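Long-range contacts in beta-glucosidase (Chaetomella raphigera, PDB 6JXG), which probably hydrolyses terminal, non-reducing beta-D-glucosyl residues, releasing beta-D-glucose, as a secreted glycoside hydrolase of family 3 in cellulose breakdown: residues 70-81 and 322-333; 114-122 and 542-553. All coordinates share one frame; numbering follows the deposited sequence.

Contact 1. Residues 70-81 and 322-333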
loop_
_atom_site.group_PDB
_atom_site.type_symbol
_atom_site.label_atom_id
_atom_site.label_comp_id
_atom_site.label_asym_id
_atom_site.label_seq_id
_atom_site.Cartn_x
_atom_site.Cartn_y
_atom_site.Cartn_z
ATOM N N THR A 70 7.294 -16.248 -1.491
ATOM C CA THR A 70 8.101 -15.066 -1.210
ATOM C C THR A 70 7.342 -14.127 -0.259
ATOM O O THR A 70 6.182 -13.815 -0.485
ATOM C CB THR A 70 8.442 -14.323 -2.521
ATOM O OG1 THR A 70 9.224 -15.199 -3.349
ATOM C CG2 THR A 70 9.277 -13.052 -2.296
ATOM N N ALA A 71 8.054 -13.592 0.725
ATOM C CA ALA A 71 7.512 -12.576 1.600
ATOM C C ALA A 71 8.059 -11.211 1.094
ATOM O O ALA A 71 9.195 -10.836 1.377
ATOM C CB ALA A 71 7.879 -12.851 3.050
ATOM N N PHE A 72 7.288 -10.583 0.206
ATOM C CA PHE A 72 7.679 -9.367 -0.428
ATOM C C PHE A 72 7.636 -8.218 0.578
ATOM O O PHE A 72 7.016 -8.323 1.624
ATOM C CB PHE A 72 6.764 -9.027 -1.595
ATOM C CG PHE A 72 6.814 -10.010 -2.767
ATOM C CD1 PHE A 72 7.781 -9.925 -3.745
ATOM C CD2 PHE A 72 5.928 -11.060 -2.823
ATOM C CE1 PHE A 72 7.793 -10.860 -4.786
ATOM C CE2 PHE A 72 5.935 -11.965 -3.866
ATOM C CZ PHE A 72 6.912 -11.860 -4.830
ATOM N N PRO A 73 8.308 -7.104 0.278
ATOM C CA PRO A 73 8.156 -5.882 1.065
ATOM C C PRO A 73 6.707 -5.429 1.149
ATOM O O PRO A 73 5.857 -5.725 0.256
ATOM C CB PRO A 73 8.976 -4.855 0.285
ATOM C CG PRO A 73 9.990 -5.640 -0.449
ATOM C CD PRO A 73 9.346 -6.976 -0.757
ATOM N N THR A 74 6.420 -4.733 2.209
ATOM C CA THR A 74 5.085 -4.135 2.464
ATOM C C THR A 74 4.712 -3.145 1.394
ATOM O O THR A 74 5.575 -2.575 0.703
ATOM C CB THR A 74 5.049 -3.441 3.816
ATOM O OG1 THR A 74 6.009 -2.401 3.820
ATOM C CG2 THR A 74 5.372 -4.441 4.945
ATOM N N GLY A 75 3.421 -2.895 1.274
ATOM C CA GLY A 75 2.921 -1.858 0.403
ATOM C C GLY A 75 3.630 -0.538 0.609
ATOM O O GLY A 75 3.994 0.132 -0.337
ATOM N N ILE A 76 3.813 -0.139 1.860
ATOM C CA ILE A 76 4.270 1.217 2.132
ATOM C C ILE A 76 5.730 1.323 1.779
ATOM O O ILE A 76 6.163 2.423 1.337
ATOM C CB ILE A 76 3.951 1.672 3.596
ATOM C CG1 ILE A 76 4.092 3.191 3.769
ATOM C CG2 ILE A 76 4.831 0.942 4.613
ATOM C CD1 ILE A 76 3.162 4.018 2.909
ATOM N N GLN A 77 6.491 0.239 1.997
ATOM C CA GLN A 77 7.913 0.145 1.530
ATOM C C GLN A 77 8.003 0.228 0.037
ATOM O O GLN A 77 8.897 0.915 -0.505
ATOM C CB GLN A 77 8.606 -1.147 1.996
ATOM C CG GLN A 77 10.127 -1.231 1.602
ATOM C CD GLN A 77 10.872 -0.361 2.569
ATOM O OE1 GLN A 77 10.263 0.036 3.535
ATOM N NE2 GLN A 77 12.188 -0.162 2.392
ATOM N N THR A 78 7.069 -0.435 -0.637
ATOM C CA THR A 78 6.965 -0.401 -2.106
ATOM C C THR A 78 6.688 1.040 -2.613
ATOM O O THR A 78 7.343 1.522 -3.551
ATOM C CB THR A 78 5.912 -1.437 -2.536
ATOM O OG1 THR A 78 6.345 -2.713 -2.107
ATOM C CG2 THR A 78 5.684 -1.431 -3.994
ATOM N N ALA A 79 5.748 1.725 -1.963
ATOM C CA ALA A 79 5.466 3.151 -2.304
ATOM C C ALA A 79 6.653 4.008 -2.075
ATOM O O ALA A 79 6.917 4.900 -2.902
ATOM C CB ALA A 79 4.270 3.710 -1.589
ATOM N N SER A 80 7.417 3.726 -1.017
ATOM C CA SER A 80 8.596 4.498 -0.650
ATOM C C SER A 80 9.730 4.504 -1.668
ATOM O O SER A 80 10.640 5.356 -1.597
ATOM C CB SER A 80 9.161 4.123 0.731
ATOM O OG SER A 80 8.155 4.240 1.773
ATOM N N THR A 81 9.681 3.544 -2.619
ATOM C CA THR A 81 10.634 3.549 -3.721
ATOM C C THR A 81 10.357 4.570 -4.742
ATOM O O THR A 81 11.268 4.879 -5.509
ATOM C CB THR A 81 10.635 2.207 -4.499
ATOM O OG1 THR A 81 9.393 2.114 -5.251
ATOM C CG2 THR A 81 10.832 1.067 -3.514
ATOM N N HIS A 322 12.052 -14.498 -7.442
ATOM C CA HIS A 322 11.335 -13.309 -6.907
ATOM C C HIS A 322 12.032 -12.600 -5.783
ATOM O O HIS A 322 11.639 -11.483 -5.423
ATOM C CB HIS A 322 9.916 -13.716 -6.494
ATOM C CG HIS A 322 9.108 -14.256 -7.631
ATOM N ND1 HIS A 322 8.180 -15.279 -7.472
ATOM C CD2 HIS A 322 9.126 -13.966 -8.957
ATOM C CE1 HIS A 322 7.634 -15.547 -8.640
ATOM N NE2 HIS A 322 8.197 -14.783 -9.556
ATOM N N LYS A 323 13.088 -13.205 -5.217
ATOM C CA LYS A 323 13.850 -12.483 -4.209
ATOM C C LYS A 323 14.537 -11.259 -4.789
ATOM O O LYS A 323 14.986 -10.367 -4.060
ATOM C CB LYS A 323 14.855 -13.399 -3.501
ATOM C CG LYS A 323 16.064 -13.768 -4.321
ATOM C CD LYS A 323 17.003 -14.641 -3.517
ATOM C CE LYS A 323 18.281 -14.702 -4.334
ATOM N NZ LYS A 323 19.349 -15.458 -3.689
ATOM N N GLN A 324 14.659 -11.205 -6.100
ATOM C CA GLN A 324 15.464 -10.102 -6.731
ATOM C C GLN A 324 14.701 -8.784 -6.571
ATOM O O GLN A 324 15.210 -7.757 -6.029
ATOM C CB GLN A 324 15.776 -10.506 -8.202
ATOM C CG GLN A 324 16.616 -11.807 -8.091
ATOM C CD GLN A 324 17.110 -12.401 -9.404
ATOM O OE1 GLN A 324 16.882 -11.869 -10.475
ATOM N NE2 GLN A 324 17.847 -13.512 -9.284
ATOM N N VAL A 325 13.434 -8.819 -6.960
ATOM C CA VAL A 325 12.609 -7.610 -6.783
ATOM C C VAL A 325 12.371 -7.353 -5.305
ATOM O O VAL A 325 12.338 -6.217 -4.917
ATOM C CB VAL A 325 11.280 -7.660 -7.589
ATOM C CG1 VAL A 325 10.317 -8.669 -7.026
ATOM C CG2 VAL A 325 10.636 -6.274 -7.574
ATOM N N ALA A 326 12.268 -8.396 -4.480
ATOM C CA ALA A 326 12.144 -8.207 -3.047
ATOM C C ALA A 326 13.371 -7.416 -2.461
ATOM O O ALA A 326 13.226 -6.453 -1.696
ATOM C CB ALA A 326 11.878 -9.514 -2.334
ATOM N N ARG A 327 14.568 -7.797 -2.881
ATOM C CA ARG A 327 15.760 -7.082 -2.478
ATOM C C ARG A 327 15.802 -5.666 -3.024
ATOM O O ARG A 327 16.186 -4.727 -2.321
ATOM C CB ARG A 327 17.018 -7.836 -2.896
ATOM C CG ARG A 327 18.278 -7.222 -2.255
ATOM C CD ARG A 327 19.456 -8.043 -2.654
ATOM N NE ARG A 327 20.692 -7.439 -2.151
ATOM C CZ ARG A 327 21.806 -8.128 -1.962
ATOM N NH1 ARG A 327 21.837 -9.436 -2.187
ATOM N NH2 ARG A 327 22.903 -7.516 -1.538
ATOM N N ALA A 328 15.427 -5.463 -4.290
ATOM C CA ALA A 328 15.521 -4.154 -4.877
ATOM C C ALA A 328 14.591 -3.144 -4.166
ATOM O O ALA A 328 14.990 -2.003 -3.931
ATOM C CB ALA A 328 15.247 -4.204 -6.374
ATOM N N ILE A 329 13.398 -3.581 -3.768
ATOM C CA ILE A 329 12.498 -2.716 -2.982
ATOM C C ILE A 329 12.934 -2.526 -1.538
ATOM O O ILE A 329 12.805 -1.414 -1.011
ATOM C CB ILE A 329 11.052 -3.255 -3.098
ATOM C CG1 ILE A 329 10.580 -3.109 -4.557
ATOM C CG2 ILE A 329 10.125 -2.576 -2.093
ATOM C CD1 ILE A 329 9.334 -3.816 -4.911
ATOM N N ALA A 330 13.463 -3.565 -0.886
ATOM C CA ALA A 330 14.022 -3.439 0.458
ATOM C C ALA A 330 15.140 -2.422 0.441
ATOM O O ALA A 330 15.298 -1.653 1.380
ATOM C CB ALA A 330 14.568 -4.750 0.961
ATOM N N ARG A 331 15.889 -2.383 -0.652
ATOM C CA ARG A 331 16.971 -1.409 -0.780
ATOM C C ARG A 331 16.490 -0.011 -1.166
ATOM O O ARG A 331 16.827 1.003 -0.558
ATOM C CB ARG A 331 17.965 -1.963 -1.847
ATOM C CG ARG A 331 19.133 -1.096 -2.286
ATOM C CD ARG A 331 19.830 -1.780 -3.481
ATOM N NE ARG A 331 19.003 -1.511 -4.632
ATOM C CZ ARG A 331 18.777 -2.275 -5.723
ATOM N NH1 ARG A 331 19.302 -3.437 -5.851
ATOM N NH2 ARG A 331 18.012 -1.802 -6.742
ATOM N N ASP A 332 15.765 0.069 -2.275
ATOM C CA ASP A 332 15.469 1.339 -2.886
ATOM C C ASP A 332 14.309 2.090 -2.222
ATOM O O ASP A 332 14.053 3.221 -2.565
ATOM C CB ASP A 332 15.186 1.200 -4.382
ATOM C CG ASP A 332 16.366 0.771 -5.213
ATOM O OD1 ASP A 332 17.516 0.708 -4.717
ATOM O OD2 ASP A 332 16.125 0.587 -6.438
ATOM N N GLY A 333 13.611 1.487 -1.262
ATOM C CA GLY A 333 12.612 2.197 -0.495
ATOM C C GLY A 333 13.114 2.716 0.831
ATOM O O GLY A 333 12.335 3.358 1.573
#

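Contact 2. Residues 114-122 and 542-553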
loop_
_atom_site.group_PDB
_atom_site.type_symbol
_atom_site.label_atom_id
_atom_site.label_comp_id
_atom_site.label_asym_id
_atom_site.label_seq_id
_atom_site.Cartn_x
_atom_site.Cartn_y
_atom_site.Cartn_z
ATOM N N ILE A 114 -5.924 4.578 3.211
ATOM C CA ILE A 114 -4.800 5.326 2.641
ATOM C C ILE A 114 -3.808 5.670 3.759
ATOM O O ILE A 114 -2.607 5.836 3.506
ATOM C CB ILE A 114 -5.215 6.603 1.865
ATOM C CG1 ILE A 114 -5.759 7.701 2.786
ATOM C CG2 ILE A 114 -6.218 6.312 0.726
ATOM C CD1 ILE A 114 -6.068 9.024 2.017
ATOM N N GLY A 115 -4.299 5.772 5.014
ATOM C CA GLY A 115 -3.475 6.106 6.151
ATOM C C GLY A 115 -3.552 7.575 6.604
ATOM O O GLY A 115 -2.566 8.098 7.032
ATOM N N LYS A 116 -4.751 8.176 6.535
ATOM C CA LYS A 116 -5.027 9.531 6.996
ATOM C C LYS A 116 -4.702 9.719 8.490
ATOM O O LYS A 116 -4.372 10.862 8.915
ATOM C CB LYS A 116 -6.504 9.917 6.741
ATOM C CG LYS A 116 -7.221 10.474 7.989
ATOM C CD LYS A 116 -8.613 10.107 7.959
ATOM C CE LYS A 116 -9.344 9.798 9.206
ATOM N NZ LYS A 116 -9.929 10.917 9.935
ATOM N N ILE A 117 -4.787 8.629 9.248
ATOM C CA ILE A 117 -4.461 8.610 10.703
ATOM C C ILE A 117 -3.148 7.898 10.888
ATOM O O ILE A 117 -3.045 6.674 10.660
ATOM C CB ILE A 117 -5.556 7.936 11.569
ATOM C CG1 ILE A 117 -6.900 8.626 11.367
ATOM C CG2 ILE A 117 -5.113 7.851 13.022
ATOM C CD1 ILE A 117 -8.075 7.845 11.863
ATOM N N PRO A 118 -2.112 8.641 11.295
ATOM C CA PRO A 118 -0.761 8.032 11.269
ATOM C C PRO A 118 -0.595 6.779 12.174
ATOM O O PRO A 118 0.247 5.887 11.881
ATOM C CB PRO A 118 0.146 9.180 11.686
ATOM C CG PRO A 118 -0.750 10.144 12.375
ATOM C CD PRO A 118 -2.122 10.021 11.810
ATOM N N GLU A 119 -1.401 6.710 13.223
ATOM C CA GLU A 119 -1.380 5.602 14.147
ATOM C C GLU A 119 -2.094 4.355 13.625
ATOM O O GLU A 119 -1.977 3.276 14.214
ATOM C CB GLU A 119 -2.098 5.950 15.473
ATOM C CG GLU A 119 -1.395 7.047 16.274
ATOM C CD GLU A 119 -1.815 8.474 15.895
ATOM O OE1 GLU A 119 -2.533 8.684 14.886
ATOM O OE2 GLU A 119 -1.351 9.441 16.634
ATOM N N ALA A 120 -2.934 4.507 12.638
ATOM C CA ALA A 120 -3.803 3.416 12.269
ATOM C C ALA A 120 -3.058 2.155 11.824
ATOM O O ALA A 120 -1.962 2.173 11.223
ATOM C CB ALA A 120 -4.864 3.869 11.287
ATOM N N GLY A 121 -3.586 1.011 12.238
ATOM C CA GLY A 121 -2.726 -0.173 12.315
ATOM C C GLY A 121 -2.374 -0.893 11.009
ATOM O O GLY A 121 -1.429 -1.679 11.001
ATOM N N ARG A 122 -3.140 -0.648 9.940
ATOM C CA ARG A 122 -2.905 -1.360 8.677
ATOM C C ARG A 122 -2.309 -0.490 7.568
ATOM O O ARG A 122 -2.211 -0.907 6.405
ATOM C CB ARG A 122 -4.205 -1.962 8.209
ATOM C CG ARG A 122 -4.722 -3.024 9.163
ATOM C CD ARG A 122 -6.041 -3.577 8.629
ATOM N NE ARG A 122 -5.736 -4.553 7.539
ATOM C CZ ARG A 122 -6.637 -5.335 6.943
ATOM N NH1 ARG A 122 -7.918 -5.234 7.260
ATOM N NH2 ARG A 122 -6.253 -6.200 6.016
ATOM N N THR A 542 -5.102 14.662 12.858
ATOM C CA THR A 542 -5.948 13.438 12.864
ATOM C C THR A 542 -5.466 12.548 13.972
ATOM O O THR A 542 -4.298 12.624 14.420
ATOM C CB THR A 542 -5.852 12.651 11.590
ATOM O OG1 THR A 542 -4.469 12.409 11.268
ATOM C CG2 THR A 542 -6.465 13.384 10.464
ATOM N N ALA A 543 -6.371 11.672 14.390
ATOM C CA ALA A 543 -6.107 10.717 15.462
ATOM C C ALA A 543 -7.179 9.598 15.427
ATOM O O ALA A 543 -8.250 9.732 14.786
ATOM C CB ALA A 543 -6.143 11.482 16.785
ATOM N N ILE A 544 -6.887 8.518 16.118
ATOM C CA ILE A 544 -7.838 7.426 16.338
ATOM C C ILE A 544 -9.024 7.955 17.128
ATOM O O ILE A 544 -8.859 8.522 18.203
ATOM C CB ILE A 544 -7.193 6.266 17.091
ATOM C CG1 ILE A 544 -5.945 5.731 16.316
ATOM C CG2 ILE A 544 -8.215 5.166 17.364
ATOM C CD1 ILE A 544 -6.250 5.094 14.951
ATOM N N VAL A 545 -10.206 7.754 16.609
ATOM C CA VAL A 545 -11.435 8.275 17.219
ATOM C C VAL A 545 -12.142 7.171 18.046
ATOM O O VAL A 545 -12.058 5.981 17.706
ATOM C CB VAL A 545 -12.201 8.719 15.981
ATOM C CG1 VAL A 545 -13.338 7.888 15.490
ATOM C CG2 VAL A 545 -11.986 10.109 15.528
ATOM N N PRO A 546 -12.893 7.551 19.099
ATOM C CA PRO A 546 -13.578 6.522 19.907
ATOM C C PRO A 546 -14.973 6.185 19.453
ATOM O O PRO A 546 -15.621 5.359 20.092
ATOM C CB PRO A 546 -13.688 7.179 21.322
ATOM C CG PRO A 546 -13.680 8.642 21.033
ATOM C CD PRO A 546 -12.936 8.883 19.725
ATOM N N GLY A 547 -15.485 6.818 18.411
ATOM C CA GLY A 547 -16.881 6.630 17.984
ATOM C C GLY A 547 -16.936 6.743 16.450
ATOM O O GLY A 547 -16.128 6.089 15.743
ATOM N N ASP A 548 -17.797 7.576 15.930
ATOM C CA ASP A 548 -17.818 7.812 14.487
ATOM C C ASP A 548 -16.755 8.827 14.107
ATOM O O ASP A 548 -16.341 9.653 14.930
ATOM C CB ASP A 548 -19.187 8.397 14.041
ATOM C CG ASP A 548 -20.293 7.363 14.049
ATOM O OD1 ASP A 548 -20.082 6.130 14.288
ATOM O OD2 ASP A 548 -21.401 7.802 13.789
ATOM N N ASP A 549 -16.322 8.750 12.862
ATOM C CA ASP A 549 -15.388 9.717 12.308
ATOM C C ASP A 549 -16.116 10.522 11.231
ATOM O O ASP A 549 -16.546 9.981 10.233
ATOM C CB ASP A 549 -14.126 9.007 11.783
ATOM C CG ASP A 549 -12.996 9.982 11.392
ATOM O OD1 ASP A 549 -13.211 11.213 11.333
ATOM O OD2 ASP A 549 -11.843 9.505 11.103
ATOM N N ASN A 550 -16.270 11.834 11.451
ATOM C CA ASN A 550 -16.916 12.714 10.474
ATOM C C ASN A 550 -15.936 13.434 9.565
ATOM O O ASN A 550 -16.274 14.326 8.786
ATOM C CB ASN A 550 -17.871 13.684 11.169
ATOM C CG ASN A 550 -19.052 12.931 11.781
ATOM O OD1 ASN A 550 -19.959 12.501 11.087
ATOM N ND2 ASN A 550 -19.022 12.781 13.071
ATOM N N PHE A 551 -14.704 12.989 9.635
ATOM C CA PHE A 551 -13.696 13.434 8.707
ATOM C C PHE A 551 -13.680 14.988 8.588
ATOM O O PHE A 551 -13.729 15.518 7.501
ATOM C CB PHE A 551 -13.809 12.792 7.352
ATOM C CG PHE A 551 -13.402 11.313 7.317
ATOM C CD1 PHE A 551 -14.089 10.350 8.075
ATOM C CD2 PHE A 551 -12.376 10.868 6.532
ATOM C CE1 PHE A 551 -13.737 9.007 8.026
ATOM C CE2 PHE A 551 -12.046 9.526 6.482
ATOM C CZ PHE A 551 -12.683 8.616 7.269
ATOM N N PRO A 552 -13.633 15.715 9.724
ATOM C CA PRO A 552 -13.756 17.193 9.633
ATOM C C PRO A 552 -12.541 17.857 8.956
ATOM O O PRO A 552 -12.621 18.940 8.450
ATOM C CB PRO A 552 -13.895 17.611 11.117
ATOM C CG PRO A 552 -13.122 16.563 11.820
ATOM C CD PRO A 552 -13.512 15.289 11.117
ATOM N N GLU A 553 -11.437 17.137 8.876
ATOM C CA GLU A 553 -10.216 17.653 8.265
ATOM C C GLU A 553 -10.374 17.721 6.780
ATOM O O GLU A 553 -9.611 18.390 6.112
ATOM C CB GLU A 553 -9.026 16.765 8.648
ATOM C CG GLU A 553 -9.034 15.313 8.148
ATOM C CD GLU A 553 -9.855 14.330 8.970
ATOM O OE1 GLU A 553 -10.313 14.631 10.119
ATOM O OE2 GLU A 553 -10.103 13.204 8.453
HETATM O O HOH W 1 -8.934 11.296 12.503
HETATM O O HOH W 2 -2.074 11.834 15.958
#

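Contact 1. Residues 70-81 and 322-333
The extended run from Thr70 to Pro73 and the short helix 75-79 lie against one side of helix 323-332, the two helix axes crossing at 70° and approaching to 9.0 Å, with Phe72 opposite Ala326 near the middle and Thr81 beside Gly333 at one end. This is buried packing in a family 3 glycoside hydrolase, where a capped helix of the TIM-barrel-type N-terminal domain meets the helix just before strand 335-339. Thr74 is the N-cap of 75-79, its OG1 accepting from Gln77 N at 3.2 Å. Ile329 and Pro73 form the apolar centre: CG2 of Ile329, held anti to the backbone N (CG1 at chi1 -66°), presses on Pro73 CG at 3.5 Å, tight for two carbons. Beside it, Pro73 CD lies 3.9 Å from Ala326 CB. The Phe72 ring presents its edge to Val325, CE1 lying 4.0 Å from Val325 CG1, while Thr70 CG2 covers the centre of one ring face. Thr70 OG1 approaches the edge of the His322 ring, and both residues hydrogen-bond to Glu97 of helix 84-100, whose carboxylate thus ties the two segments together; Gln96 takes the other imidazole nitrogen. At the other end the CA atoms of Thr81 and Gly333 are 4.0 Å apart. A side chain on Gly333 would run into Gln77 O and crowd Thr81 CG2, consistent with a glycine here. Thr81 OG1 turns back to Thr78 O at 2.7 Å, nearly along the C=O axis, while its CG2 rests 3.6 Å from Gly333 N.

Contact 2. Residues 114-122 and 542-553
Two irregular loops meet here, 114-122 making a type I beta turn from Ile117 to Ala120 and 542-553 curling round Lys116, with Ile117 CA and Ala543 CA 5.5 Å apart. The Lys116 ammonium sits in a salt-bridge network: NZ donates to the syn lone pair of Asp549 OD2 at 2.6 Å and, from above the carboxylate plane, to Glu553 OE2 at 2.7 Å. It also stands over a face of the Phe551 ring in a cation-pi contact, 4.2 Å from the centroid, and water 1 joins it to Ala543 N. With CG anti to the backbone N (chi1 -171°), Asp549 carries its carboxylate toward Lys116, and an Asx turn steadies it, OD1 accepting from Phe551 N. Without the ammonium, as with an alanine here, two neighbouring carboxylates would probably lose their shared counter-charge and the Phe551 face its cation. Thr542 OG1 donates to Lys116 O at 2.8 Å. Beyond it Ile117 CG2 packs on Ile544 CD1 at 3.6 Å, the side chains crossing at about a right angle. This interdomain junction joins an N-terminal-domain loop, between strand 105-106 and helix 131-147, to a C-terminal-domain loop between helices 511-519 and 559-564, with Tyr182 of helix 175-182 touching Lys116.

How the contacts relate
The centres of the two contacts lie about 27 Å apart and their nearest atoms about 6 Å, without touching. Along the chain their segments alternate, 70-81, 114-122, 322-333, then 542-553, so each contact brings an early segment of the N-terminal domain to a much later one. In contact 2 the later segment belongs to the C-terminal domain; in contact 1 the partner helix 323-332 runs toward strand 335-339, an edge strand of the mixed sheet that also holds strands 498-503 and 477-483, and packs on helix 511-519. That helix precedes the loop containing 542-553. The N-terminal domain is thus tied to later parts of the chain at two places, contact 1 through an extended run and short helix packed on helix 323-332, contact 2 through a charged loop junction.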